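Local coordinates for D-alanyl-D-alanine carboxypeptidase (Penicillin binding protein) family protein (Francisella tularensis subsp. tularensis, PDB 6OSU) that probably trims the terminal D-alanine from peptidoglycan precursor peptides during cell-wall synthesis, as a penicillin-binding serine carboxypeptidase of the S11 family, at residues M43-G48 with Y186-P191; T118-V123 with D127-L132; N263-L268 with Y287-S292; F269-A274 with E316-L321. All blocks are in the same frame, centred on the assembly; numbering follows the deposited sequence.

In the fold
Three of the four contacts gather on the five-stranded antiparallel sheet of the S11 peptidase fold, and contact 2 belongs to the helical region. Contacts 3 and 4 share helix 267-270, their centres about 9 Å apart, and pack directly: Ser-291 OG lies 3.5 Å from Leu-321 CD1. Contact 2 meets contact 3 where Val-122 CG1 comes 3.7 Å from Asn-263 CB, centres about 16 Å apart. Contact 1, about 17 Å from contact 3 between centres, joins the other side of the sheet to helix 176-189. Contact 2 stands nearest the predicted catalytic residues, Thr-129 and Lys-67 being about 3 Å apart between nearest side-chain atoms; contact 4 is remote from them.

Contact 1. Residues M43-G48 with Y186-P191; sequences MDYRTG and YIYNFP
Tyr-45, just past the end of strand 39-44 in the antiparallel sheet of the penicillin-binding fold, reaches to Ile-187 and Tyr-188 near the end of helix 176-189. Its ring is carried outward with CG anti to the backbone N (chi1 166°), and CB aims at the helix. Along the CD1 side the ring closes on Ile-187: CD1 is 4.0 Å from Ile-187 CB, and CE1 comes closer, at 3.4 Å from the same CB. The branch methyl CG2 of Ile-187 lies over one face of the ring as a CH-pi contact, 4.0 Å from the centroid and 30° off the normal. Ile-187 CG2 is itself anti to its backbone N, whereas CG1 and the rest of the side chain lead away from the tyrosine. Farther out, the phenol oxygen passes the isoleucine and comes to rest against the next residue of the helix.

The strand leaves the sheet through a tight turn held by Asp-44. Its OD1 accepts the Thr-47 N-H at 2.8 Å, an Asx motif with an N-H...O angle of 167°, and Thr-47 OG1 donates to the same oxygen from above the carboxylate plane. Arg-184 ties the turn to helix 176-189 by bonding the carbonyls of Tyr-45 and Arg-46. Arg-299 of the neighbouring strand touches both Tyr-45 and Ile-187, so the sheet also borders this surface contact. At the tip of the phenol, Tyr-45 OH sits 3.2 Å from Tyr-188 CA and in the plane of the Tyr-188 ring, at its edge, 3.7 Å from Tyr-188 CD1.

Contact 2. Residues T118-V123 with D127-L132; sequences TGMDVV and DATIAL
Met-120 lays its side chain across Thr-129 and ends on Leu-132, and these three carry most of the packing between helices 113-123 and 126-137. Met-120 CG is 3.3 Å from Thr-129 OG1, the two side chains crossing at about a right angle. The sulfur follows against both branches of the threonine, Met-120 SD lying 3.7 Å from Thr-129 OG1 and 4.0 Å from Thr-129 CG2. An extended start (chi1 and chi2 both 176°) takes the chain out from its helix; a bend at chi3, 52°, then turns CE to Leu-132, where it meets CD1 at 3.6 Å. On the other flank, Ala-128 CB faces Gly-119, which has no side chain, and lies 4.2 Å from Met-120 N. The axes of the short segments approach to 8.4 Å, with CA atoms nearest at Met-120 and Thr-129.

The threonine hydroxyl touching the methionine has its polar partner just before its own helix: Thr-129 OG1 is hydrogen-bonded to Gly-125 O, which fixes its rotation and satisfies a buried oxygen. Asp-127, next to Ala-128, accepts from Met-103 N through OD1 and ties the start of helix 126-137 to the loop carrying Met-103. Beyond lies helix 66-79: Met-120 touches Thr-70 and Ser-71, and Thr-129 touches Lys-67, the predicted proton acceptor.

The segments run roughly antiparallel, their directions 142° apart, as a helical hairpin. It backs the helix that follows predicted Ser-64 and carries Lys-67, consistent with SxxK; its connection holds Ser-124, predicted active-site residue of a Ser-Gly-Asn sequence consistent with the (S/Y)xN motif.

Contact 3. Residues N263-L268 with Y287-S292; sequences NRNRLL and YCLVSS
Leu-267 and Asn-265 pack against Leu-289 and Ser-291, which lie two apart on strand 288-295 and direct their side chains to the same face of the sheet. The apolar part centres on Leu-267 CD2: it is 4.0 Å from Leu-289 CD2 and 3.7 Å from Ser-291 CB, bridging the two strand residues. In Leu-289 a chi1 near trans (176°) carries both methyls clear of the strand. There they meet the amide of Asn-265, crossing it at about a right angle, and CD1 lies 3.7 Å from Asn-265 OD1.

The polar bonds lie within residues 263-268. Asn-263 OD1 accepts Asn-265 N at 2.9 Å in an Asx turn, and Asn-265 OD1 accepts Leu-267 N at 3.3 Å, a capping bond reaching the oxygen from above the carbonyl plane. The amide oxygen that rests on Leu-289 thus also steadies the start of helix 267-270.

Helix 310-327 adds to the same layer, Arg-313 and Ser-317 touching Leu-289. Through Leu-289 and Ser-291 the contact covers part of the central antiparallel sheet of the penicillin-binding fold. Strand 288-295 pairs there with strand 274-282, which bears the predicted substrate-binding Lys-278, probably in a K(T/S)G-type motif.

Contact 4. Residues F269-A274 with E316-L321; sequences FTFDGA and ESAKLL
The connection from helix 267-270 into strand 274-282, an edge strand of the central antiparallel sheet, packs here on helix 310-327, which covers one face of that sheet. Phe-271, the first residue to leave the helical path, supplies the side chain that bridges them. A trans-like chi1 of -162° swings the ring away from its own backbone N, toward Ala-318 and the base of Leu-321, one turn later.

The two helix residues take different parts of the ring. Ala-318 CB meets the near side, 3.8 Å from Phe-271 CD1, and its carbonyl oxygen lies 3.5 Å from Phe-271 CE1. Leu-321 takes the far end: its CB is 3.6 Å from Phe-271 CZ and 3.9 Å from CE1, the side chains running at a slant to each other. Beyond the ring, the Leu-321 side chain goes on to Ala-293 of strand 288-295. Phe-271 touches Ala-293 as well, so the ring is seated between helix and sheet.

Past the phenylalanine the chain reverses in a type II turn from Phe-271 to Ala-274, closed by a weak bond from Ala-274 N to Phe-271 O, 3.4 Å. Gly-273 takes the positive-phi position of the turn (phi 90°), which favours glycine. A backbone bond between Gly-273 and Lys-294 links the turn to the adjacent strand.

Between the two segments the contact is van der Waals packing of a phenyl ring on aliphatic carbon and one backbone carbonyl, so shape and burial rather than directed polar bonds set how they fit.

Contact 1. Residues M43-G48 with Y186-P191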
loop_
_atom_site.group_PDB
_atom_site.type_symbol
_atom_site.label_atom_id
_atom_site.label_comp_id
_atom_site.label_asym_id
_atom_site.label_seq_id
_atom_site.Cartn_x
_atom_site.Cartn_y
_atom_site.Cartn_z
ATOM N N MET A 43 1.817 -0.002 7.641
ATOM C CA MET A 43 0.489 -0.565 7.826
ATOM C C MET A 43 0.419 -1.946 7.193
ATOM O O MET A 43 0.962 -2.168 6.107
ATOM C CB MET A 43 -0.577 0.359 7.214
ATOM C CG MET A 43 -1.932 -0.280 7.011
ATOM S SD MET A 43 -3.067 0.794 6.108
ATOM C CE MET A 43 -3.226 2.157 7.260
ATOM N N ASP A 44 -0.241 -2.875 7.882
ATOM C CA ASP A 44 -0.507 -4.188 7.311
ATOM C C ASP A 44 -1.691 -4.111 6.356
ATOM O O ASP A 44 -2.677 -3.415 6.614
ATOM C CB ASP A 44 -0.778 -5.216 8.412
ATOM C CG ASP A 44 -1.161 -6.576 7.857
ATOM O OD1 ASP A 44 -2.371 -6.834 7.688
ATOM O OD2 ASP A 44 -0.248 -7.378 7.565
ATOM N N TYR A 45 -1.588 -4.835 5.242
ATOM C CA TYR A 45 -2.557 -4.671 4.164
ATOM C C TYR A 45 -3.897 -5.306 4.512
ATOM O O TYR A 45 -4.954 -4.695 4.311
ATOM C CB TYR A 45 -2.001 -5.259 2.867
ATOM C CG TYR A 45 -3.052 -5.432 1.799
ATOM C CD1 TYR A 45 -3.643 -4.329 1.193
ATOM C CD2 TYR A 45 -3.462 -6.699 1.402
ATOM C CE1 TYR A 45 -4.613 -4.484 0.225
ATOM C CE2 TYR A 45 -4.429 -6.864 0.430
ATOM C CZ TYR A 45 -5.000 -5.753 -0.155
ATOM O OH TYR A 45 -5.963 -5.914 -1.120
ATOM N N ARG A 46 -3.880 -6.532 5.034
ATOM C CA ARG A 46 -5.135 -7.248 5.241
ATOM C C ARG A 46 -5.888 -6.749 6.471
ATOM O O ARG A 46 -7.122 -6.689 6.459
ATOM C CB ARG A 46 -4.869 -8.751 5.338
ATOM C CG ARG A 46 -4.589 -9.398 3.989
ATOM C CD ARG A 46 -4.323 -10.886 4.118
ATOM N NE ARG A 46 -3.118 -11.161 4.894
ATOM C CZ ARG A 46 -2.613 -12.378 5.080
ATOM N NH1 ARG A 46 -3.210 -13.436 4.541
ATOM N NH2 ARG A 46 -1.513 -12.541 5.803
ATOM N N THR A 47 -5.179 -6.386 7.537
ATOM C CA THR A 47 -5.851 -5.926 8.744
ATOM C C THR A 47 -6.041 -4.419 8.784
ATOM O O THR A 47 -6.872 -3.934 9.562
ATOM C CB THR A 47 -5.071 -6.344 9.997
ATOM O OG1 THR A 47 -3.780 -5.720 9.981
ATOM C CG2 THR A 47 -4.904 -7.859 10.063
ATOM N N GLY A 48 -5.298 -3.669 7.972
ATOM C CA GLY A 48 -5.261 -2.232 8.116
ATOM C C GLY A 48 -4.544 -1.742 9.354
ATOM O O GLY A 48 -4.466 -0.525 9.563
ATOM N N TYR A 186 -5.943 1.031 -3.271
ATOM C CA TYR A 186 -5.471 0.737 -4.621
ATOM C C TYR A 186 -5.178 -0.751 -4.790
ATOM O O TYR A 186 -5.621 -1.375 -5.762
ATOM C CB TYR A 186 -4.229 1.580 -4.911
ATOM C CG TYR A 186 -3.934 1.831 -6.371
ATOM C CD1 TYR A 186 -3.667 3.116 -6.825
ATOM C CD2 TYR A 186 -3.887 0.792 -7.285
ATOM C CE1 TYR A 186 -3.382 3.358 -8.151
ATOM C CE2 TYR A 186 -3.605 1.024 -8.614
ATOM C CZ TYR A 186 -3.353 2.310 -9.041
ATOM O OH TYR A 186 -3.070 2.550 -10.364
ATOM N N ILE A 187 -4.426 -1.335 -3.850
ATOM C CA ILE A 187 -4.120 -2.766 -3.905
ATOM C C ILE A 187 -5.400 -3.580 -3.988
ATOM O O ILE A 187 -5.488 -4.563 -4.734
ATOM C CB ILE A 187 -3.293 -3.195 -2.678
ATOM C CG1 ILE A 187 -2.140 -2.237 -2.421
ATOM C CG2 ILE A 187 -2.766 -4.605 -2.862
ATOM C CD1 ILE A 187 -1.248 -2.131 -3.558
ATOM N N TYR A 188 -6.406 -3.189 -3.213
ATOM C CA TYR A 188 -7.601 -4.005 -3.059
ATOM C C TYR A 188 -8.519 -3.886 -4.269
ATOM O O TYR A 188 -8.971 -4.897 -4.814
ATOM C CB TYR A 188 -8.329 -3.601 -1.775
ATOM C CG TYR A 188 -9.644 -4.302 -1.572
ATOM C CD1 TYR A 188 -9.691 -5.615 -1.123
ATOM C CD2 TYR A 188 -10.844 -3.651 -1.828
ATOM C CE1 TYR A 188 -10.898 -6.262 -0.936
ATOM C CE2 TYR A 188 -12.055 -4.288 -1.643
ATOM C CZ TYR A 188 -12.076 -5.594 -1.200
ATOM O OH TYR A 188 -13.282 -6.228 -1.018
ATOM N N ASN A 189 -8.793 -2.659 -4.711
ATOM C CA ASN A 189 -9.786 -2.456 -5.757
ATOM C C ASN A 189 -9.222 -2.682 -7.154
ATOM O O ASN A 189 -9.971 -3.068 -8.057
ATOM C CB ASN A 189 -10.377 -1.049 -5.652
ATOM C CG ASN A 189 -11.251 -0.877 -4.421
ATOM O OD1 ASN A 189 -10.864 -0.211 -3.459
ATOM N ND2 ASN A 189 -12.434 -1.477 -4.446
ATOM N N PHE A 190 -7.925 -2.461 -7.361
ATOM C CA PHE A 190 -7.332 -2.483 -8.698
ATOM C C PHE A 190 -6.053 -3.312 -8.709
ATOM O O PHE A 190 -4.955 -2.779 -8.908
ATOM C CB PHE A 190 -7.067 -1.055 -9.177
ATOM C CG PHE A 190 -8.216 -0.119 -8.930
ATOM C CD1 PHE A 190 -9.456 -0.361 -9.500
ATOM C CD2 PHE A 190 -8.058 1.001 -8.132
ATOM C CE1 PHE A 190 -10.517 0.493 -9.274
ATOM C CE2 PHE A 190 -9.114 1.863 -7.906
ATOM C CZ PHE A 190 -10.347 1.608 -8.478
ATOM N N PRO A 191 -6.162 -4.630 -8.522
ATOM C CA PRO A 191 -4.947 -5.461 -8.506
ATOM C C PRO A 191 -4.226 -5.526 -9.844
ATOM O O PRO A 191 -2.992 -5.627 -9.856
ATOM C CB PRO A 191 -5.472 -6.838 -8.076
ATOM C CG PRO A 191 -6.902 -6.833 -8.464
ATOM C CD PRO A 191 -7.379 -5.426 -8.286
#

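Contact 2. Residues T118-V123 with D127-L132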
loop_
_atom_site.group_PDB
_atom_site.type_symbol
_atom_site.label_atom_id
_atom_site.label_comp_id
_atom_site.label_asym_id
_atom_site.label_seq_id
_atom_site.Cartn_x
_atom_site.Cartn_y
_atom_site.Cartn_z
ATOM N N THR A 118 1.678 3.524 -17.729
ATOM C CA THR A 118 3.043 3.070 -17.489
ATOM C C THR A 118 3.993 4.255 -17.360
ATOM O O THR A 118 4.845 4.288 -16.463
ATOM C CB THR A 118 3.496 2.133 -18.611
ATOM O OG1 THR A 118 2.515 1.106 -18.801
ATOM C CG2 THR A 118 4.823 1.480 -18.255
ATOM N N GLY A 119 3.855 5.247 -18.242
ATOM C CA GLY A 119 4.674 6.440 -18.125
ATOM C C GLY A 119 4.453 7.159 -16.808
ATOM O O GLY A 119 5.405 7.611 -16.168
ATOM N N MET A 120 3.196 7.253 -16.375
ATOM C CA MET A 120 2.881 7.954 -15.134
ATOM C C MET A 120 3.444 7.221 -13.921
ATOM O O MET A 120 4.070 7.836 -13.050
ATOM C CB MET A 120 1.367 8.127 -15.012
ATOM C CG MET A 120 0.890 8.750 -13.713
ATOM S SD MET A 120 -0.899 8.988 -13.754
ATOM C CE MET A 120 -1.453 7.353 -14.231
ATOM N N ASP A 121 3.248 5.901 -13.857
ATOM C CA ASP A 121 3.623 5.138 -12.669
ATOM C C ASP A 121 5.118 4.841 -12.612
ATOM O O ASP A 121 5.731 4.937 -11.543
ATOM C CB ASP A 121 2.837 3.829 -12.622
ATOM C CG ASP A 121 1.345 4.045 -12.488
ATOM O OD1 ASP A 121 0.924 5.158 -12.093
ATOM O OD2 ASP A 121 0.589 3.089 -12.763
ATOM N N VAL A 122 5.715 4.472 -13.740
ATOM C CA VAL A 122 7.089 3.977 -13.760
ATOM C C VAL A 122 8.085 5.108 -13.958
ATOM O O VAL A 122 9.139 5.139 -13.321
ATOM C CB VAL A 122 7.235 2.909 -14.862
ATOM C CG1 VAL A 122 8.654 2.368 -14.904
ATOM C CG2 VAL A 122 6.218 1.797 -14.647
ATOM N N VAL A 123 7.756 6.044 -14.845
ATOM C CA VAL A 123 8.657 7.125 -15.222
ATOM C C VAL A 123 8.277 8.442 -14.551
ATOM O O VAL A 123 9.081 9.388 -14.555
ATOM C CB VAL A 123 8.700 7.235 -16.768
ATOM C CG1 VAL A 123 9.088 8.628 -17.268
ATOM C CG2 VAL A 123 9.655 6.191 -17.325
ATOM N N ASP A 127 3.760 14.763 -18.558
ATOM C CA ASP A 127 2.980 14.866 -19.789
ATOM C C ASP A 127 1.944 13.749 -19.885
ATOM O O ASP A 127 0.813 13.982 -20.328
ATOM C CB ASP A 127 3.910 14.867 -21.008
ATOM C CG ASP A 127 4.948 13.753 -20.976
ATOM O OD1 ASP A 127 4.957 12.953 -20.018
ATOM O OD2 ASP A 127 5.765 13.682 -21.921
ATOM N N ALA A 128 2.300 12.537 -19.453
ATOM C CA ALA A 128 1.337 11.439 -19.477
ATOM C C ALA A 128 0.227 11.661 -18.459
ATOM O O ALA A 128 -0.953 11.433 -18.757
ATOM C CB ALA A 128 2.041 10.108 -19.218
ATOM N N THR A 129 0.585 12.112 -17.254
ATOM C CA THR A 129 -0.414 12.401 -16.231
ATOM C C THR A 129 -1.401 13.458 -16.711
ATOM O O THR A 129 -2.617 13.317 -16.539
ATOM C CB THR A 129 0.273 12.860 -14.945
ATOM O OG1 THR A 129 1.268 11.900 -14.571
ATOM C CG2 THR A 129 -0.739 12.996 -13.815
ATOM N N ILE A 130 -0.890 14.528 -17.324
ATOM C CA ILE A 130 -1.758 15.603 -17.794
ATOM C C ILE A 130 -2.646 15.117 -18.933
ATOM O O ILE A 130 -3.812 15.519 -19.043
ATOM C CB ILE A 130 -0.910 16.823 -18.202
ATOM C CG1 ILE A 130 -0.251 17.444 -16.969
ATOM C CG2 ILE A 130 -1.750 17.855 -18.943
ATOM C CD1 ILE A 130 -1.201 17.622 -15.800
ATOM N N ALA A 131 -2.118 14.238 -19.791
ATOM C CA ALA A 131 -2.906 13.741 -20.915
ATOM C C ALA A 131 -4.064 12.873 -20.439
ATOM O O ALA A 131 -5.161 12.931 -21.005
ATOM C CB ALA A 131 -2.015 12.968 -21.886
ATOM N N LEU A 132 -3.840 12.059 -19.404
ATOM C CA LEU A 132 -4.933 11.270 -18.841
ATOM C C LEU A 132 -5.947 12.159 -18.135
ATOM O O LEU A 132 -7.159 11.929 -18.236
ATOM C CB LEU A 132 -4.385 10.220 -17.874
ATOM C CG LEU A 132 -3.661 9.025 -18.494
ATOM C CD1 LEU A 132 -2.873 8.270 -17.433
ATOM C CD2 LEU A 132 -4.652 8.108 -19.188
#

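Contact 3. Residues N263-L268 with Y287-S292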
loop_
_atom_site.group_PDB
_atom_site.type_symbol
_atom_site.label_atom_id
_atom_site.label_comp_id
_atom_site.label_asym_id
_atom_site.label_seq_id
_atom_site.Cartn_x
_atom_site.Cartn_y
_atom_site.Cartn_z
ATOM N N ASN A 263 12.545 2.593 -13.631
ATOM C CA ASN A 263 11.745 2.957 -12.475
ATOM C C ASN A 263 12.675 3.403 -11.356
ATOM O O ASN A 263 13.607 2.684 -10.986
ATOM C CB ASN A 263 10.891 1.770 -12.028
ATOM C CG ASN A 263 9.846 2.148 -10.990
ATOM O OD1 ASN A 263 10.021 3.090 -10.217
ATOM N ND2 ASN A 263 8.749 1.403 -10.969
ATOM N N ARG A 264 12.429 4.596 -10.825
ATOM C CA ARG A 264 13.312 5.171 -9.822
ATOM C C ARG A 264 12.980 4.721 -8.410
ATOM O O ARG A 264 13.556 5.248 -7.454
ATOM C CB ARG A 264 13.299 6.698 -9.916
ATOM C CG ARG A 264 14.167 7.198 -11.059
ATOM C CD ARG A 264 14.322 8.704 -11.088
ATOM N NE ARG A 264 14.916 9.244 -9.872
ATOM C CZ ARG A 264 15.108 10.542 -9.672
ATOM N NH1 ARG A 264 15.658 10.977 -8.546
ATOM N NH2 ARG A 264 14.739 11.407 -10.606
ATOM N N ASN A 265 12.075 3.758 -8.255
ATOM C CA ASN A 265 11.881 3.099 -6.966
ATOM C C ASN A 265 12.951 2.022 -6.850
ATOM O O ASN A 265 12.799 0.901 -7.339
ATOM C CB ASN A 265 10.476 2.524 -6.848
ATOM C CG ASN A 265 10.234 1.851 -5.510
ATOM O OD1 ASN A 265 11.030 1.986 -4.582
ATOM N ND2 ASN A 265 9.128 1.122 -5.405
ATOM N N ARG A 266 14.055 2.378 -6.187
ATOM C CA ARG A 266 15.190 1.468 -6.076
ATOM C C ARG A 266 14.815 0.172 -5.368
ATOM O O ARG A 266 15.459 -0.861 -5.583
ATOM C CB ARG A 266 16.340 2.157 -5.341
ATOM C CG ARG A 266 16.979 3.305 -6.108
ATOM C CD ARG A 266 17.520 2.814 -7.432
ATOM N NE ARG A 266 18.297 1.588 -7.267
ATOM C CZ ARG A 266 18.699 0.815 -8.270
ATOM N NH1 ARG A 266 18.400 1.137 -9.522
ATOM N NH2 ARG A 266 19.398 -0.283 -8.020
ATOM N N LEU A 267 13.775 0.205 -4.530
ATOM C CA LEU A 267 13.390 -0.973 -3.760
ATOM C C LEU A 267 13.036 -2.154 -4.654
ATOM O O LEU A 267 13.208 -3.309 -4.245
ATOM C CB LEU A 267 12.213 -0.634 -2.846
ATOM C CG LEU A 267 12.517 -0.428 -1.364
ATOM C CD1 LEU A 267 13.561 0.658 -1.173
ATOM C CD2 LEU A 267 11.241 -0.084 -0.615
ATOM N N LEU A 268 12.537 -1.891 -5.867
ATOM C CA LEU A 268 12.203 -2.980 -6.783
ATOM C C LEU A 268 13.402 -3.884 -7.029
ATOM O O LEU A 268 13.256 -5.107 -7.132
ATOM C CB LEU A 268 11.692 -2.420 -8.110
ATOM C CG LEU A 268 10.363 -1.672 -8.114
ATOM C CD1 LEU A 268 10.006 -1.282 -9.540
ATOM C CD2 LEU A 268 9.269 -2.520 -7.484
ATOM N N TYR A 287 12.332 13.981 -0.185
ATOM C CA TYR A 287 12.272 12.708 -0.890
ATOM C C TYR A 287 11.259 11.810 -0.194
ATOM O O TYR A 287 11.397 11.521 0.998
ATOM C CB TYR A 287 13.644 12.041 -0.930
ATOM C CG TYR A 287 14.645 12.767 -1.792
ATOM C CD1 TYR A 287 14.774 12.465 -3.139
ATOM C CD2 TYR A 287 15.458 13.763 -1.262
ATOM C CE1 TYR A 287 15.687 13.130 -3.937
ATOM C CE2 TYR A 287 16.376 14.435 -2.052
ATOM C CZ TYR A 287 16.486 14.114 -3.389
ATOM O OH TYR A 287 17.396 14.775 -4.181
ATOM N N CYS A 288 10.247 11.368 -0.935
ATOM C CA CYS A 288 9.155 10.583 -0.381
ATOM C C CYS A 288 9.020 9.266 -1.128
ATOM O O CYS A 288 9.368 9.163 -2.306
ATOM C CB CYS A 288 7.831 11.344 -0.453
ATOM S SG CYS A 288 7.908 12.989 0.259
ATOM N N LEU A 289 8.498 8.260 -0.431
ATOM C CA LEU A 289 8.283 6.951 -1.029
ATOM C C LEU A 289 7.068 6.295 -0.394
ATOM O O LEU A 289 6.987 6.178 0.834
ATOM C CB LEU A 289 9.517 6.057 -0.863
ATOM C CG LEU A 289 9.415 4.608 -1.351
ATOM C CD1 LEU A 289 8.984 4.547 -2.811
ATOM C CD2 LEU A 289 10.741 3.887 -1.150
ATOM N N VAL A 290 6.116 5.900 -1.232
ATOM C CA VAL A 290 5.091 4.933 -0.868
ATOM C C VAL A 290 5.553 3.591 -1.411
ATOM O O VAL A 290 5.757 3.444 -2.621
ATOM C CB VAL A 290 3.713 5.321 -1.425
ATOM C CG1 VAL A 290 2.688 4.237 -1.122
ATOM C CG2 VAL A 290 3.264 6.671 -0.860
ATOM N N SER A 291 5.760 2.623 -0.525
ATOM C CA SER A 291 6.291 1.329 -0.924
ATOM C C SER A 291 5.466 0.215 -0.297
ATOM O O SER A 291 4.815 0.398 0.736
ATOM C CB SER A 291 7.762 1.179 -0.522
ATOM O OG SER A 291 7.900 1.205 0.887
ATOM N N SER A 292 5.505 -0.948 -0.940
ATOM C CA SER A 292 4.805 -2.124 -0.453
ATOM C C SER A 292 5.639 -3.360 -0.750
ATOM O O SER A 292 6.232 -3.475 -1.825
ATOM C CB SER A 292 3.418 -2.258 -1.092
ATOM O OG SER A 292 2.659 -3.265 -0.445
#

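Contact 4. Residues F269-A274 with E316-L321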
loop_
_atom_site.group_PDB
_atom_site.type_symbol
_atom_site.label_atom_id
_atom_site.label_comp_id
_atom_site.label_asym_id
_atom_site.label_seq_id
_atom_site.Cartn_x
_atom_site.Cartn_y
_atom_site.Cartn_z
ATOM N N PHE A 269 14.594 -3.300 -7.119
ATOM C CA PHE A 269 15.801 -4.053 -7.432
ATOM C C PHE A 269 16.498 -4.595 -6.193
ATOM O O PHE A 269 17.158 -5.640 -6.272
ATOM C CB PHE A 269 16.780 -3.171 -8.218
ATOM C CG PHE A 269 16.140 -2.400 -9.341
ATOM C CD1 PHE A 269 16.143 -2.899 -10.635
ATOM C CD2 PHE A 269 15.534 -1.174 -9.102
ATOM C CE1 PHE A 269 15.552 -2.191 -11.669
ATOM C CE2 PHE A 269 14.940 -0.463 -10.129
ATOM C CZ PHE A 269 14.950 -0.972 -11.415
ATOM N N THR A 270 16.368 -3.918 -5.053
ATOM C CA THR A 270 17.129 -4.253 -3.854
ATOM C C THR A 270 16.332 -5.048 -2.827
ATOM O O THR A 270 16.860 -6.009 -2.258
ATOM C CB THR A 270 17.668 -2.976 -3.199
ATOM O OG1 THR A 270 16.578 -2.124 -2.823
ATOM C CG2 THR A 270 18.577 -2.229 -4.165
ATOM N N PHE A 271 15.079 -4.683 -2.572
ATOM C CA PHE A 271 14.293 -5.302 -1.510
ATOM C C PHE A 271 13.537 -6.505 -2.063
ATOM O O PHE A 271 12.771 -6.376 -3.024
ATOM C CB PHE A 271 13.324 -4.291 -0.899
ATOM C CG PHE A 271 12.792 -4.694 0.450
ATOM C CD1 PHE A 271 13.379 -4.213 1.611
ATOM C CD2 PHE A 271 11.704 -5.547 0.555
ATOM C CE1 PHE A 271 12.890 -4.578 2.850
ATOM C CE2 PHE A 271 11.213 -5.918 1.791
ATOM C CZ PHE A 271 11.804 -5.433 2.941
ATOM N N ASP A 272 13.748 -7.667 -1.448
ATOM C CA ASP A 272 13.091 -8.888 -1.898
ATOM C C ASP A 272 11.597 -8.825 -1.604
ATOM O O ASP A 272 11.187 -8.623 -0.456
ATOM C CB ASP A 272 13.708 -10.105 -1.216
ATOM C CG ASP A 272 13.667 -11.345 -2.088
ATOM O OD1 ASP A 272 14.644 -11.576 -2.834
ATOM O OD2 ASP A 272 12.658 -12.085 -2.037
ATOM N N GLY A 273 10.783 -8.999 -2.643
ATOM C CA GLY A 273 9.345 -9.001 -2.487
ATOM C C GLY A 273 8.673 -7.651 -2.625
ATOM O O GLY A 273 7.447 -7.571 -2.472
ATOM N N ALA A 274 9.427 -6.593 -2.905
ATOM C CA ALA A 274 8.844 -5.272 -3.095
ATOM C C ALA A 274 8.254 -5.162 -4.495
ATOM O O ALA A 274 8.921 -5.477 -5.487
ATOM C CB ALA A 274 9.898 -4.188 -2.874
ATOM N N GLU A 316 15.568 4.121 4.717
ATOM C CA GLU A 316 14.628 4.147 5.832
ATOM C C GLU A 316 13.344 3.389 5.511
ATOM O O GLU A 316 12.732 2.803 6.412
ATOM C CB GLU A 316 14.334 5.594 6.222
ATOM C CG GLU A 316 15.571 6.338 6.712
ATOM C CD GLU A 316 15.314 7.807 6.975
ATOM O OE1 GLU A 316 14.220 8.142 7.471
ATOM O OE2 GLU A 316 16.206 8.629 6.674
ATOM N N SER A 317 12.923 3.378 4.243
ATOM C CA SER A 317 11.761 2.576 3.870
ATOM C C SER A 317 12.055 1.088 4.004
ATOM O O SER A 317 11.211 0.325 4.489
ATOM C CB SER A 317 11.318 2.905 2.446
ATOM O OG SER A 317 10.793 4.216 2.364
ATOM N N ALA A 318 13.241 0.654 3.570
ATOM C CA ALA A 318 13.588 -0.758 3.684
ATOM C C ALA A 318 13.652 -1.189 5.143
ATOM O O ALA A 318 13.257 -2.310 5.486
ATOM C CB ALA A 318 14.918 -1.036 2.986
ATOM N N LYS A 319 14.139 -0.307 6.020
ATOM C CA LYS A 319 14.171 -0.621 7.444
ATOM C C LYS A 319 12.767 -0.863 7.988
ATOM O O LYS A 319 12.548 -1.802 8.762
ATOM C CB LYS A 319 14.864 0.504 8.214
ATOM C CG LYS A 319 14.679 0.421 9.721
ATOM C CD LYS A 319 16.003 0.256 10.449
ATOM C CE LYS A 319 16.557 1.597 10.906
ATOM N NZ LYS A 319 17.907 1.456 11.515
ATOM N N LEU A 320 11.801 -0.033 7.587
ATOM C CA LEU A 320 10.431 -0.203 8.063
ATOM C C LEU A 320 9.817 -1.496 7.538
ATOM O O LEU A 320 9.205 -2.257 8.298
ATOM C CB LEU A 320 9.576 0.995 7.652
ATOM C CG LEU A 320 9.914 2.350 8.269
ATOM C CD1 LEU A 320 9.033 3.427 7.664
ATOM C CD2 LEU A 320 9.752 2.314 9.781
ATOM N N LEU A 321 9.959 -1.758 6.235
ATOM C CA LEU A 321 9.374 -2.965 5.658
ATOM C C LEU A 321 10.003 -4.224 6.246
ATOM O O LEU A 321 9.301 -5.198 6.540
ATOM C CB LEU A 321 9.529 -2.954 4.138
ATOM C CG LEU A 321 8.719 -1.890 3.396
ATOM C CD1 LEU A 321 9.086 -1.879 1.925
ATOM C CD2 LEU A 321 7.223 -2.130 3.578
#